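Side-chain contact in alpha-L-rhamnosidase (Klebsiella oxytoca, PDB 4XHC), which hydrolyses glycosides to release terminal alpha-L-rhamnose, as a two-domain enzyme of family GH78: residues K367-Q372 and D410-P415. Sequence-based numbering, arbitrary orientation.
Sequences KQAAAQ and DALWDP
Gln372 NE2 is gripped by two backbone carbonyls, Gly347 O and Leu404 O, while OE1 of the same amide accepts from Val349 N, so that both of its ends are satisfied. These bonds fix the amide and leave the aliphatic part of the chain to meet Leu412: Gln372 CG lies 4.3 Å from Leu412 CD1. The closer apolar contact is with Ala369, whose CB and CA each stand 4.0 Å from Leu412 CD1, so this one methyl meets the helix surface at both the side chain and the backbone carbon. The second torsion of Leu412 explains the reach: CD1 continues the chain in extended form, anti to CA (chi2 -179°), and becomes the leading atom, whereas CD2 branches off toward Gln368, 4.3 Å from its OE1. The CA atoms of Ala369 and Leu412 are 7.1 Å apart, a separation that the leucine side chain bridges. The first turn of helix 368-389 meets the C-terminal part of helix 391-412. The two form an almost wholly helical hairpin in the catalytic domain, consistent with the (alpha/alpha)6 barrel of GH78 enzymes. Residues four apart fall on the same flank of helix 368-389, its regular turn evident in the 3.0 Å bond from Gln372 N to Gln368 O, and the CB atoms of both glutamines point toward Leu412. Gln368 is likewise held by the backbone, NE2 giving to Val349 O and OE1 accepting from Gly423 N. Ala369 CB also touches Ser432 and Leu436 of helix 430-438.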
# COMPACT_ATOMS: atom_id res chain seq x y z
N LYS A 367 6.97 -2.22 42.97
CA LYS A 367 5.72 -1.47 42.97
C LYS A 367 4.87 -1.57 44.23
O LYS A 367 3.83 -0.94 44.32
CB LYS A 367 4.92 -1.88 41.74
CG LYS A 367 5.48 -1.23 40.49
CD LYS A 367 5.20 -2.02 39.25
CE LYS A 367 5.75 -1.29 38.05
NZ LYS A 367 5.00 -1.70 36.84
N GLN A 368 5.32 -2.32 45.23
CA GLN A 368 4.50 -2.59 46.41
C GLN A 368 4.05 -1.34 47.17
O GLN A 368 2.88 -1.18 47.45
CB GLN A 368 5.25 -3.50 47.36
CG GLN A 368 4.61 -3.62 48.72
CD GLN A 368 5.32 -4.63 49.60
OE1 GLN A 368 6.50 -4.47 49.94
NE2 GLN A 368 4.60 -5.66 50.00
N ALA A 369 4.99 -0.46 47.50
CA ALA A 369 4.67 0.73 48.30
C ALA A 369 3.76 1.70 47.55
O ALA A 369 2.83 2.24 48.12
CB ALA A 369 5.95 1.44 48.74
N ALA A 370 4.05 1.93 46.27
CA ALA A 370 3.22 2.79 45.44
C ALA A 370 1.80 2.25 45.34
O ALA A 370 0.85 3.00 45.43
CB ALA A 370 3.82 2.96 44.06
N ALA A 371 1.67 0.94 45.15
CA ALA A 371 0.36 0.28 45.12
C ALA A 371 -0.40 0.44 46.44
O ALA A 371 -1.61 0.67 46.44
CB ALA A 371 0.52 -1.19 44.78
N GLN A 372 0.29 0.32 47.56
CA GLN A 372 -0.32 0.56 48.86
C GLN A 372 -0.90 1.97 48.91
O GLN A 372 -2.02 2.17 49.41
CB GLN A 372 0.72 0.37 49.97
CG GLN A 372 0.19 0.52 51.40
CD GLN A 372 -0.51 -0.72 51.93
OE1 GLN A 372 -0.48 -1.78 51.33
NE2 GLN A 372 -1.11 -0.59 53.10
N ASP A 410 4.11 1.03 59.69
CA ASP A 410 4.85 -0.02 60.40
C ASP A 410 5.79 -0.79 59.50
O ASP A 410 6.93 -1.02 59.84
CB ASP A 410 3.89 -0.99 61.11
CG ASP A 410 3.32 -0.42 62.42
OD1 ASP A 410 3.19 0.83 62.57
OD2 ASP A 410 2.98 -1.24 63.30
N ALA A 411 5.31 -1.19 58.33
CA ALA A 411 6.07 -2.08 57.48
C ALA A 411 6.97 -1.35 56.49
O ALA A 411 8.01 -1.87 56.14
CB ALA A 411 5.13 -3.02 56.74
N LEU A 412 6.57 -0.16 56.04
CA LEU A 412 7.27 0.51 54.94
C LEU A 412 8.14 1.73 55.30
O LEU A 412 9.08 2.05 54.57
CB LEU A 412 6.27 0.91 53.86
CG LEU A 412 5.28 -0.15 53.38
CD1 LEU A 412 4.38 0.42 52.30
CD2 LEU A 412 6.02 -1.38 52.88
N TRP A 413 7.84 2.42 56.38
CA TRP A 413 8.60 3.63 56.72
C TRP A 413 9.98 3.28 57.28
O TRP A 413 10.09 2.43 58.16
CB TRP A 413 7.80 4.48 57.71
CG TRP A 413 8.49 5.72 58.14
CD1 TRP A 413 8.89 6.02 59.40
CD2 TRP A 413 8.85 6.84 57.31
NE1 TRP A 413 9.49 7.26 59.42
CE2 TRP A 413 9.47 7.79 58.15
CE3 TRP A 413 8.70 7.14 55.95
CZ2 TRP A 413 9.96 9.02 57.68
CZ3 TRP A 413 9.18 8.36 55.48
CH2 TRP A 413 9.80 9.29 56.35
N ASP A 414 11.02 3.93 56.76
CA ASP A 414 12.39 3.81 57.28
C ASP A 414 12.91 5.16 57.78
O ASP A 414 13.36 6.00 56.98
CB ASP A 414 13.35 3.24 56.23
CG ASP A 414 14.76 3.01 56.76
OD1 ASP A 414 15.04 3.22 57.96
OD2 ASP A 414 15.61 2.59 55.98
N PRO A 415 12.86 5.38 59.10
CA PRO A 415 13.26 6.63 59.76
C PRO A 415 14.67 7.08 59.47
O PRO A 415 14.91 8.27 59.41
CB PRO A 415 13.15 6.29 61.25
CG PRO A 415 12.23 5.13 61.33
CD PRO A 415 12.41 4.36 60.06